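Local coordinates for peptidoglycan-recognition protein SD (PDB 2RKQ) that binds peptidoglycan of Gram-positive bacteria and thereby activates the Toll pathway of the Drosophila innate immune response, at residues Val5-Ala8 and Pro14-Gly17; Ala29-Thr34 and Ala156-Trp161; Gln47-Leu52 and Ser63-His68; Gln125-Ala130 and Glu134-Leu139. All coordinates share one frame; numbering follows the deposited sequence.

How the contacts relate
The four contacts illustrate how one mixed sheet and its surrounding helices and loops are tied together in two pairs. Contacts 1 and 3, their centres about 9 Å apart, are joined by a salt bridge from Arg7 NH2 to Asp64 OD2 at 2.8 Å. Contacts 2 and 4, about 14 Å apart between centres, share the sheet: strands 26-33 and 136-140 run parallel there, with Ala29 O to Leu139 N and Ile31 N to Leu139 O probably hydrogen-bonded. The pairs meet through contacts 2 and 3, where Thr34 CG2 lies 3.7 Å from Leu52 CD2. Contacts 1 and 2, on opposite sides of the chain's centre, stay about 14 Å apart at their nearest atoms.

Contact 1 of 4, residues Val5-Ala8 and Pro14-Gly17; sequences VTRA and PPNG
Arg7 reaches across to Pro14 and Pro15 within the long N-terminal loop that, in this peptidoglycan-recognition domain, leads from the outermost strand 4-5 of the sheet to strand 26-33. The contact is small and lies at the surface, and from the first segment a single side chain makes it, that of Arg7. From a CB that already points toward the prolines, Arg7 runs straight through CD (chi2 -179°) and then bends at chi3 (71°), which swings the guanidinium round to meet them. Arg7 NH2 leads, coming to 3.8 Å from Pro15 CD and 4.2 Å from Pro14 CA. These two carbons lie on the same side of the trans peptide between the prolines, and Arg7 NH2 lies beside them, with Pro15 N 4.1 Å away. The guanidinium plane meets these atoms obliquely, and the touch is one of van der Waals packing.

The direction of the arginine tip is set by polar partners beyond the two segments. NH2 forms a salt bridge with Asp64 and a hydrogen bond to Lys13 O, the carbonyl just before Pro14, while NH1 makes a weak bond to Gly80 O. With both groups gripping NH2, rotation of the guanidinium is probably well restrained. The root of the residue is fixed as well: Arg7 N donates a hydrogen bond to Glu79 OE1.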
loop_
_atom_site.group_PDB
_atom_site.type_symbol
_atom_site.label_atom_id
_atom_site.label_comp_id
_atom_site.label_asym_id
_atom_site.label_seq_id
_atom_site.Cartn_x
_atom_site.Cartn_y
_atom_site.Cartn_z
ATOM N N VAL A 5 5.115 7.737 -8.819
ATOM C CA VAL A 5 4.391 7.695 -10.084
ATOM C C VAL A 5 2.963 8.114 -9.780
ATOM O O VAL A 5 2.179 7.344 -9.210
ATOM C CB VAL A 5 4.407 6.301 -10.700
ATOM C CG1 VAL A 5 3.645 6.299 -12.037
ATOM C CG2 VAL A 5 5.846 5.796 -10.890
ATOM N N THR A 6 2.633 9.343 -10.140
ATOM C CA THR A 6 1.331 9.889 -9.813
ATOM C C THR A 6 0.243 9.181 -10.589
ATOM O O THR A 6 0.501 8.489 -11.578
ATOM C CB THR A 6 1.249 11.372 -10.126
ATOM O OG1 THR A 6 1.430 11.566 -11.531
ATOM C CG2 THR A 6 2.298 12.156 -9.332
ATOM N N ARG A 7 -0.984 9.357 -10.117
ATOM C CA ARG A 7 -2.129 8.741 -10.760
ATOM C C ARG A 7 -2.135 9.021 -12.255
ATOM O O ARG A 7 -2.364 8.123 -13.053
ATOM C CB ARG A 7 -3.424 9.243 -10.123
ATOM C CG ARG A 7 -3.601 8.855 -8.647
ATOM C CD ARG A 7 -4.920 9.389 -8.121
ATOM N NE ARG A 7 -6.060 8.660 -8.693
ATOM C CZ ARG A 7 -6.677 7.642 -8.082
ATOM N NH1 ARG A 7 -6.261 7.198 -6.903
ATOM N NH2 ARG A 7 -7.722 7.056 -8.660
ATOM N N ALA A 8 -1.878 10.272 -12.646
ATOM C CA ALA A 8 -1.879 10.600 -14.077
ATOM C C ALA A 8 -0.807 9.819 -14.839
ATOM O O ALA A 8 -1.016 9.388 -15.984
ATOM C CB ALA A 8 -1.693 12.100 -14.288
ATOM N N PRO A 14 -10.298 8.062 -12.372
ATOM C CA PRO A 14 -10.643 8.720 -11.113
ATOM C C PRO A 14 -11.544 7.823 -10.289
ATOM O O PRO A 14 -12.126 6.878 -10.827
ATOM C CB PRO A 14 -11.435 9.947 -11.577
ATOM C CG PRO A 14 -12.060 9.481 -12.845
ATOM C CD PRO A 14 -11.012 8.647 -13.521
ATOM N N PRO A 15 -11.649 8.097 -8.975
ATOM C CA PRO A 15 -12.594 7.337 -8.179
ATOM C C PRO A 15 -14.003 7.446 -8.731
ATOM O O PRO A 15 -14.346 8.449 -9.340
ATOM C CB PRO A 15 -12.520 8.026 -6.812
ATOM C CG PRO A 15 -11.160 8.566 -6.761
ATOM C CD PRO A 15 -10.914 9.078 -8.153
ATOM N N ASN A 16 -14.776 6.390 -8.537
ATOM C CA ASN A 16 -16.196 6.404 -8.864
ATOM C C ASN A 16 -16.906 5.949 -7.604
ATOM O O ASN A 16 -17.045 4.751 -7.298
ATOM C CB ASN A 16 -16.522 5.581 -10.119
ATOM C CG ASN A 16 -16.467 4.094 -9.887
ATOM O OD1 ASN A 16 -16.828 3.308 -10.768
ATOM N ND2 ASN A 16 -16.021 3.687 -8.709
ATOM N N GLY A 17 -17.258 6.945 -6.823
ATOM C CA GLY A 17 -17.885 6.723 -5.548
ATOM C C GLY A 17 -17.179 7.601 -4.549
ATOM O O GLY A 17 -15.974 7.853 -4.658
#

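Contact 2 of 4, residues Ala29-Thr34 and Ala156-Trp161; sequences AVIAHT and ALIQQW
Ile31 and Ile158 meet in the buried layer between the mixed sheet and helix 152-158 of the amidase-2 fold, strand against helix. Both CB atoms point toward the opposite segment, and the two branched chains run antiparallel alongside each other instead of meeting end on. Ile158 CG2 does the touching from the helix: it lies 4.0 Å from Ile31 CG2 and 4.1 Å from Ile31 CG1, and thus sits against the fork of the strand residue. Its place follows from a chi1 of 69°, which puts CG1 between the backbone N and carbonyl carbon and leaves CG2 to face the strand.

Trp161 adds a second, looser touch from the same segment, its ring approached obliquely by Ile31 CD1, 4.5 Å from CZ3. A type I turn from Ile158 to Trp161, closed by Trp161 N bonding to Ile158 O at 2.9 Å, brings the indole back over Ile158. Ile100 and Phe102 of strand 97-102 and Leu138 of strand 136-140 also pack on Ile31, while Ala119 and Lys120 of helix 113-128 touch the indole. The backbone of Ile158 itself underlies one face of the Trp161 ring, its CA 3.8 Å from the plane and nearer the ring's margin than its centre.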
loop_
_atom_site.group_PDB
_atom_site.type_symbol
_atom_site.label_atom_id
_atom_site.label_comp_id
_atom_site.label_asym_id
_atom_site.label_seq_id
_atom_site.Cartn_x
_atom_site.Cartn_y
_atom_site.Cartn_z
ATOM N N ALA A 29 0.662 2.772 9.573
ATOM C CA ALA A 29 0.942 2.330 8.201
ATOM C C ALA A 29 0.744 0.831 8.151
ATOM O O ALA A 29 1.159 0.124 9.064
ATOM C CB ALA A 29 2.369 2.689 7.804
ATOM N N VAL A 30 0.077 0.362 7.099
ATOM C CA VAL A 30 -0.269 -1.040 6.971
ATOM C C VAL A 30 0.349 -1.561 5.686
ATOM O O VAL A 30 0.136 -0.992 4.632
ATOM C CB VAL A 30 -1.808 -1.253 6.953
ATOM C CG1 VAL A 30 -2.150 -2.716 6.677
ATOM C CG2 VAL A 30 -2.390 -0.865 8.304
ATOM N N ILE A 31 1.129 -2.635 5.787
ATOM C CA ILE A 31 1.790 -3.218 4.636
ATOM C C ILE A 31 1.024 -4.440 4.143
ATOM O O ILE A 31 0.790 -5.402 4.893
ATOM C CB ILE A 31 3.236 -3.628 4.962
ATOM C CG1 ILE A 31 4.013 -2.459 5.591
ATOM C CG2 ILE A 31 3.947 -4.154 3.703
ATOM C CD1 ILE A 31 4.075 -1.199 4.716
ATOM N N ALA A 32 0.662 -4.388 2.866
ATOM C CA ALA A 32 -0.058 -5.455 2.183
ATOM C C ALA A 32 0.715 -5.965 0.980
ATOM O O ALA A 32 1.708 -5.373 0.567
ATOM C CB ALA A 32 -1.430 -4.942 1.736
ATOM N N HIS A 33 0.290 -7.113 0.457
ATOM C CA HIS A 33 0.630 -7.472 -0.916
ATOM C C HIS A 33 -0.653 -7.570 -1.719
ATOM O O HIS A 33 -1.748 -7.680 -1.153
ATOM C CB HIS A 33 1.528 -8.725 -1.019
ATOM C CG HIS A 33 0.868 -10.052 -0.742
ATOM N ND1 HIS A 33 -0.405 -10.220 -0.239
ATOM C CD2 HIS A 33 1.382 -11.299 -0.882
ATOM C CE1 HIS A 33 -0.655 -11.521 -0.113
ATOM N NE2 HIS A 33 0.416 -12.189 -0.488
ATOM N N THR A 34 -0.513 -7.492 -3.032
ATOM C CA THR A 34 -1.701 -7.571 -3.888
ATOM C C THR A 34 -2.118 -9.010 -4.109
ATOM O O THR A 34 -3.269 -9.271 -4.494
ATOM C CB THR A 34 -1.477 -6.899 -5.239
ATOM O OG1 THR A 34 -0.389 -7.535 -5.913
ATOM C CG2 THR A 34 -1.161 -5.444 -5.044
ATOM N N ALA A 156 7.522 -11.226 7.575
ATOM C CA ALA A 156 8.708 -11.460 8.418
ATOM C C ALA A 156 9.691 -10.298 8.349
ATOM O O ALA A 156 10.351 -9.952 9.344
ATOM C CB ALA A 156 9.393 -12.723 8.003
ATOM N N LEU A 157 9.793 -9.700 7.166
ATOM C CA LEU A 157 10.679 -8.565 6.969
ATOM C C LEU A 157 10.147 -7.322 7.681
ATOM O O LEU A 157 10.892 -6.655 8.419
ATOM C CB LEU A 157 10.887 -8.288 5.473
ATOM C CG LEU A 157 11.656 -9.337 4.673
ATOM C CD1 LEU A 157 11.665 -8.919 3.199
ATOM C CD2 LEU A 157 13.088 -9.497 5.217
ATOM N N ILE A 158 8.864 -7.014 7.472
ATOM C CA ILE A 158 8.326 -5.779 8.046
ATOM C C ILE A 158 8.320 -5.836 9.575
ATOM O O ILE A 158 8.457 -4.811 10.232
ATOM C CB ILE A 158 6.937 -5.366 7.468
ATOM C CG1 ILE A 158 5.834 -6.318 7.894
ATOM C CG2 ILE A 158 7.001 -5.262 5.962
ATOM C CD1 ILE A 158 4.869 -5.732 8.871
ATOM N N GLN A 159 8.197 -7.035 10.147
ATOM C CA GLN A 159 8.266 -7.135 11.612
ATOM C C GLN A 159 9.598 -6.641 12.145
ATOM O O GLN A 159 9.726 -6.352 13.339
ATOM C CB GLN A 159 8.086 -8.577 12.068
ATOM C CG GLN A 159 6.686 -9.119 11.911
ATOM C CD GLN A 159 6.570 -10.497 12.490
ATOM O OE1 GLN A 159 5.901 -10.703 13.511
ATOM N NE2 GLN A 159 7.241 -11.445 11.875
ATOM N N GLN A 160 10.609 -6.606 11.284
ATOM C CA GLN A 160 11.927 -6.148 11.703
ATOM C C GLN A 160 12.140 -4.649 11.532
ATOM O O GLN A 160 13.158 -4.109 11.993
ATOM C CB GLN A 160 13.050 -6.860 10.936
ATOM C CG GLN A 160 12.950 -8.368 10.949
ATOM C CD GLN A 160 13.931 -9.060 9.992
ATOM O OE1 GLN A 160 14.277 -10.228 10.193
ATOM N NE2 GLN A 160 14.370 -8.356 8.950
ATOM N N TRP A 161 11.217 -3.991 10.837
ATOM C CA TRP A 161 11.345 -2.575 10.556
ATOM C C TRP A 161 11.025 -1.717 11.769
ATOM O O TRP A 161 10.280 -2.136 12.664
ATOM C CB TRP A 161 10.390 -2.175 9.428
ATOM C CG TRP A 161 10.719 -2.757 8.094
ATOM C CD1 TRP A 161 11.679 -3.687 7.799
ATOM C CD2 TRP A 161 10.029 -2.482 6.876
ATOM N NE1 TRP A 161 11.645 -3.984 6.449
ATOM C CE2 TRP A 161 10.634 -3.266 5.865
ATOM C CE3 TRP A 161 8.956 -1.642 6.538
ATOM C CZ2 TRP A 161 10.202 -3.232 4.534
ATOM C CZ3 TRP A 161 8.524 -1.608 5.212
ATOM C CH2 TRP A 161 9.146 -2.406 4.232
#

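Contact 3 of 4, residues Gln47-Leu52 and Ser63-His68; sequences QHMRNL and SDIGYH. Unlike the reference sequence in segment 47-52: Arg50 (reference Gln).
Ile65 inserts its CD1 methyl between Met49 and Leu52 on helix 42-58, joining that helix to the loop which leads into strand 69-71. The touching atoms across this interface are almost wholly apolar. CD1 lies 3.8 Å from Met49 CE and 4.1 Å from Leu52 CD2, and each of the two helix side chains crosses the isoleucine at about a right angle. Ile65 is stretched to reach them, with CG1 anti to the backbone N (chi1 -162°) and CD1 continuing outward (chi2 164°). Met49 does the reverse: its chain curls at chi2 and chi3, which brings the terminal methyl round to a residue that its CB does not face. One polar atom joins in by plain van der Waals contact, Met49 O at 4.0 Å from Ile65 CD1. Leu70 of strand 69-71 touches all three side chains and completes the apolar cluster.

Hydrogen bonds hold the two frames from which these side chains project. Within the helix, Leu52 N bonds to His48 O at 2.8 Å. The loop is gripped from outside, Arg81 NE donating to Ile65 O and Arg81 NH2 to Asp64 O, while Asp64 OD2 accepts from Gln53 NE2 of the same helix and is also salt-bridged to Arg7.

The chemistry implies a division of labour: undirected methyl packing fills the interface, and polar bonds around it probably fix the course of the loop.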
loop_
_atom_site.group_PDB
_atom_site.type_symbol
_atom_site.label_atom_id
_atom_site.label_comp_id
_atom_site.label_asym_id
_atom_site.label_seq_id
_atom_site.Cartn_x
_atom_site.Cartn_y
_atom_site.Cartn_z
ATOM N N GLN A 47 0.706 -1.470 -15.994
ATOM C CA GLN A 47 -0.477 -2.201 -16.415
ATOM C C GLN A 47 -1.104 -2.932 -15.240
ATOM O O GLN A 47 -2.334 -2.977 -15.113
ATOM C CB GLN A 47 -0.161 -3.175 -17.542
ATOM C CG GLN A 47 -1.429 -3.798 -18.174
ATOM C CD GLN A 47 -2.450 -2.746 -18.649
ATOM O OE1 GLN A 47 -3.594 -2.699 -18.171
ATOM N NE2 GLN A 47 -2.030 -1.884 -19.566
ATOM N N HIS A 48 -0.273 -3.487 -14.364
ATOM C CA HIS A 48 -0.789 -4.142 -13.165
ATOM C C HIS A 48 -1.537 -3.142 -12.297
ATOM O O HIS A 48 -2.556 -3.477 -11.696
ATOM C CB HIS A 48 0.346 -4.789 -12.367
ATOM C CG HIS A 48 0.780 -6.110 -12.923
ATOM N ND1 HIS A 48 1.120 -7.183 -12.126
ATOM C CD2 HIS A 48 0.922 -6.532 -14.201
ATOM C CE1 HIS A 48 1.452 -8.209 -12.892
ATOM N NE2 HIS A 48 1.348 -7.838 -14.153
ATOM N N MET A 49 -1.045 -1.908 -12.248
ATOM C CA MET A 49 -1.747 -0.861 -11.502
ATOM C C MET A 49 -3.156 -0.628 -12.050
ATOM O O MET A 49 -4.128 -0.601 -11.292
ATOM C CB MET A 49 -0.963 0.457 -11.536
ATOM C CG MET A 49 0.251 0.503 -10.608
ATOM S SD MET A 49 -0.253 0.453 -8.877
ATOM C CE MET A 49 -1.220 1.941 -8.782
ATOM N N ARG A 50 -3.267 -0.461 -13.362
ATOM C CA ARG A 50 -4.585 -0.262 -13.953
ATOM C C ARG A 50 -5.468 -1.486 -13.784
ATOM O O ARG A 50 -6.665 -1.358 -13.495
ATOM C CB ARG A 50 -4.469 0.134 -15.417
ATOM C CG ARG A 50 -3.896 1.532 -15.590
ATOM C CD ARG A 50 -3.870 1.944 -17.031
ATOM N NE ARG A 50 -2.937 1.147 -17.816
ATOM C CZ ARG A 50 -1.627 1.362 -17.880
ATOM N NH1 ARG A 50 -1.072 2.343 -17.196
ATOM N NH2 ARG A 50 -0.868 0.581 -18.627
ATOM N N ASN A 51 -4.895 -2.676 -13.924
ATOM C CA ASN A 51 -5.683 -3.891 -13.786
ATOM C C ASN A 51 -6.195 -4.058 -12.367
ATOM O O ASN A 51 -7.341 -4.454 -12.163
ATOM C CB ASN A 51 -4.895 -5.120 -14.237
ATOM C CG ASN A 51 -4.630 -5.118 -15.726
ATOM O OD1 ASN A 51 -5.213 -4.337 -16.470
ATOM N ND2 ASN A 51 -3.733 -5.996 -16.167
ATOM N N LEU A 52 -5.363 -3.736 -11.384
ATOM C CA LEU A 52 -5.798 -3.801 -9.999
ATOM C C LEU A 52 -6.879 -2.773 -9.716
ATOM O O LEU A 52 -7.890 -3.094 -9.091
ATOM C CB LEU A 52 -4.638 -3.612 -9.025
ATOM C CG LEU A 52 -5.046 -3.806 -7.565
ATOM C CD1 LEU A 52 -5.626 -5.206 -7.293
ATOM C CD2 LEU A 52 -3.860 -3.525 -6.667
ATOM N N SER A 63 -14.647 2.253 -4.397
ATOM C CA SER A 63 -14.659 3.538 -5.067
ATOM C C SER A 63 -13.400 3.836 -5.867
ATOM O O SER A 63 -13.424 4.701 -6.736
ATOM C CB SER A 63 -14.872 4.657 -4.061
ATOM O OG SER A 63 -16.105 4.456 -3.383
ATOM N N ASP A 64 -12.302 3.148 -5.539
ATOM C CA ASP A 64 -10.999 3.421 -6.153
ATOM C C ASP A 64 -10.128 2.255 -5.795
ATOM O O ASP A 64 -10.524 1.408 -4.989
ATOM C CB ASP A 64 -10.440 4.724 -5.561
ATOM C CG ASP A 64 -9.212 5.261 -6.287
ATOM O OD1 ASP A 64 -8.581 6.147 -5.688
ATOM O OD2 ASP A 64 -8.903 4.830 -7.419
ATOM N N ILE A 65 -8.942 2.195 -6.395
ATOM C CA ILE A 65 -7.916 1.280 -5.905
ATOM C C ILE A 65 -7.812 1.455 -4.384
ATOM O O ILE A 65 -7.948 2.558 -3.879
ATOM C CB ILE A 65 -6.578 1.542 -6.628
ATOM C CG1 ILE A 65 -5.633 0.353 -6.475
ATOM C CG2 ILE A 65 -5.994 2.945 -6.278
ATOM C CD1 ILE A 65 -4.495 0.423 -7.488
ATOM N N GLY A 66 -7.611 0.360 -3.658
ATOM C CA GLY A 66 -7.844 0.370 -2.213
ATOM C C GLY A 66 -6.749 0.944 -1.349
ATOM O O GLY A 66 -6.948 1.182 -0.160
ATOM N N TYR A 67 -5.580 1.136 -1.946
ATOM C CA TYR A 67 -4.371 1.523 -1.214
ATOM C C TYR A 67 -3.951 2.943 -1.521
ATOM O O TYR A 67 -4.344 3.523 -2.548
ATOM C CB TYR A 67 -3.231 0.554 -1.576
ATOM C CG TYR A 67 -3.555 -0.850 -1.155
ATOM C CD1 TYR A 67 -3.961 -1.797 -2.070
ATOM C CD2 TYR A 67 -3.486 -1.214 0.182
ATOM C CE1 TYR A 67 -4.290 -3.067 -1.657
ATOM C CE2 TYR A 67 -3.825 -2.473 0.601
ATOM C CZ TYR A 67 -4.210 -3.397 -0.318
ATOM O OH TYR A 67 -4.533 -4.656 0.143
ATOM N N HIS A 68 -3.146 3.508 -0.616
ATOM C CA HIS A 68 -2.573 4.832 -0.815
ATOM C C HIS A 68 -1.349 4.819 -1.697
ATOM O O HIS A 68 -1.108 5.782 -2.444
ATOM C CB HIS A 68 -2.256 5.472 0.529
ATOM C CG HIS A 68 -3.448 5.514 1.418
ATOM N ND1 HIS A 68 -4.442 6.460 1.302
ATOM C CD2 HIS A 68 -3.863 4.646 2.367
ATOM C CE1 HIS A 68 -5.401 6.189 2.171
ATOM N NE2 HIS A 68 -5.069 5.098 2.833
#

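Contact 4 of 4, residues Gln125-Ala130 and Glu134-Leu139; sequences QAVKQA and EGYKLL
Gln129 N bonds to Gln125 O at 2.9 Å, part of the final turn of helix 113-128, which presents Val127 to Glu134 and Tyr136. The helix then ends in a Schellman motif: Ala130, at a positive phi of 64°, is its C-prime residue, with Gln131 N bonded to Ala126 O and Ala130 N to Val127 O.

Val127 carries the contact with both of its methyls. CG1, anti to the backbone N (chi1 174°), packs on the root of Glu134, 3.7 Å from its CA, with CB close behind at 3.9 Å. CG2 takes the tyrosine, meeting the CD2-CE2 bond of the ring at 3.7 Å from Tyr136 CE2 and 3.8 Å from CD2, the two side chains crossing at about a right angle. With an alanine in place of this valine both methyls go, which would probably leave a gap where CG2 meets Tyr136 CE2 and where CG1 meets Glu134, and the tyrosine less firmly placed. Between the two partners the chain turns sharply, with Gly135 at the centre of an inverse gamma turn closed by a weak bond from Tyr136 N to Glu134 O.

The contact thus closes a short helix-to-strand connection at the surface: Leu132 of strand 132-133 also packs on Val127, Asn163 lies against Tyr136, and strand 136-140 goes on to form the sheet edge beside strand 26-33.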
loop_
_atom_site.group_PDB
_atom_site.type_symbol
_atom_site.label_atom_id
_atom_site.label_comp_id
_atom_site.label_asym_id
_atom_site.label_seq_id
_atom_site.Cartn_x
_atom_site.Cartn_y
_atom_site.Cartn_z
ATOM N N GLN A 125 9.451 9.444 3.842
ATOM C CA GLN A 125 8.871 10.573 3.139
ATOM C C GLN A 125 7.472 10.921 3.650
ATOM O O GLN A 125 7.135 12.084 3.814
ATOM C CB GLN A 125 8.827 10.249 1.656
ATOM C CG GLN A 125 8.188 11.324 0.811
ATOM C CD GLN A 125 8.546 11.147 -0.637
ATOM O OE1 GLN A 125 7.735 10.668 -1.444
ATOM N NE2 GLN A 125 9.779 11.470 -0.971
ATOM N N ALA A 126 6.667 9.901 3.897
ATOM C CA ALA A 126 5.325 10.127 4.404
ATOM C C ALA A 126 5.367 10.841 5.758
ATOM O O ALA A 126 4.525 11.705 6.032
ATOM C CB ALA A 126 4.572 8.805 4.520
ATOM N N VAL A 127 6.325 10.474 6.620
ATOM C CA VAL A 127 6.497 11.207 7.885
ATOM C C VAL A 127 6.899 12.660 7.630
ATOM O O VAL A 127 6.285 13.574 8.195
ATOM C CB VAL A 127 7.522 10.524 8.813
ATOM C CG1 VAL A 127 7.782 11.378 10.054
ATOM C CG2 VAL A 127 7.022 9.127 9.222
ATOM N N LYS A 128 7.893 12.869 6.772
ATOM C CA LYS A 128 8.353 14.241 6.508
ATOM C C LYS A 128 7.284 15.125 5.899
ATOM O O LYS A 128 7.273 16.351 6.114
ATOM C CB LYS A 128 9.585 14.218 5.624
ATOM C CG LYS A 128 10.803 13.865 6.412
ATOM C CD LYS A 128 11.960 13.519 5.524
ATOM C CE LYS A 128 13.218 13.555 6.363
ATOM N NZ LYS A 128 14.414 13.289 5.537
ATOM N N GLN A 129 6.382 14.509 5.145
ATOM C CA GLN A 129 5.313 15.229 4.471
ATOM C C GLN A 129 4.027 15.312 5.286
ATOM O O GLN A 129 2.998 15.781 4.775
ATOM C CB GLN A 129 5.042 14.602 3.108
ATOM C CG GLN A 129 6.209 14.772 2.161
ATOM C CD GLN A 129 5.962 14.163 0.795
ATOM O OE1 GLN A 129 4.945 13.507 0.559
ATOM N NE2 GLN A 129 6.906 14.374 -0.115
ATOM N N ALA A 130 4.083 14.867 6.536
ATOM C CA ALA A 130 2.935 14.911 7.461
ATOM C C ALA A 130 1.760 14.042 7.004
ATOM O O ALA A 130 0.610 14.333 7.321
ATOM C CB ALA A 130 2.459 16.358 7.688
ATOM N N GLU A 134 5.130 10.681 13.101
ATOM C CA GLU A 134 6.467 10.178 13.326
ATOM C C GLU A 134 6.447 8.908 14.178
ATOM O O GLU A 134 7.121 7.927 13.852
ATOM C CB GLU A 134 7.351 11.246 13.968
ATOM C CG GLU A 134 8.813 10.810 14.066
ATOM C CD GLU A 134 9.665 11.740 14.896
ATOM O OE1 GLU A 134 9.171 12.252 15.917
ATOM O OE2 GLU A 134 10.844 11.907 14.513
ATOM N N GLY A 135 5.656 8.922 15.258
ATOM C CA GLY A 135 5.551 7.759 16.142
ATOM C C GLY A 135 4.499 6.805 15.624
ATOM O O GLY A 135 3.559 6.468 16.343
ATOM N N TYR A 136 4.628 6.399 14.363
ATOM C CA TYR A 136 3.583 5.563 13.752
ATOM C C TYR A 136 3.639 4.129 14.221
ATOM O O TYR A 136 4.657 3.669 14.738
ATOM C CB TYR A 136 3.613 5.642 12.217
ATOM C CG TYR A 136 4.886 5.177 11.533
ATOM C CD1 TYR A 136 5.014 3.856 11.078
ATOM C CD2 TYR A 136 5.917 6.065 11.267
ATOM C CE1 TYR A 136 6.151 3.426 10.427
ATOM C CE2 TYR A 136 7.077 5.649 10.582
ATOM C CZ TYR A 136 7.178 4.323 10.174
ATOM O OH TYR A 136 8.309 3.894 9.503
ATOM N N LYS A 137 2.512 3.439 14.088
ATOM C CA LYS A 137 2.496 1.995 14.244
ATOM C C LYS A 137 2.581 1.392 12.870
ATOM O O LYS A 137 1.774 1.722 12.001
ATOM C CB LYS A 137 1.189 1.542 14.892
ATOM C CG LYS A 137 0.918 2.175 16.243
ATOM C CD LYS A 137 2.042 1.901 17.232
ATOM C CE LYS A 137 1.636 2.468 18.600
ATOM N NZ LYS A 137 2.786 2.540 19.555
ATOM N N LEU A 138 3.569 0.523 12.664
ATOM C CA LEU A 138 3.672 -0.202 11.417
ATOM C C LEU A 138 3.057 -1.571 11.612
ATOM O O LEU A 138 3.440 -2.304 12.538
ATOM C CB LEU A 138 5.132 -0.344 10.995
ATOM C CG LEU A 138 5.384 -1.134 9.716
ATOM C CD1 LEU A 138 5.009 -0.322 8.496
ATOM C CD2 LEU A 138 6.852 -1.520 9.686
ATOM N N LEU A 139 2.134 -1.942 10.728
ATOM C CA LEU A 139 1.410 -3.203 10.869
ATOM C C LEU A 139 1.390 -3.966 9.568
ATOM O O LEU A 139 1.372 -3.365 8.506
ATOM C CB LEU A 139 -0.043 -2.933 11.249
ATOM C CG LEU A 139 -0.190 -2.183 12.575
ATOM C CD1 LEU A 139 -1.621 -1.682 12.712
ATOM C CD2 LEU A 139 0.147 -3.092 13.731
#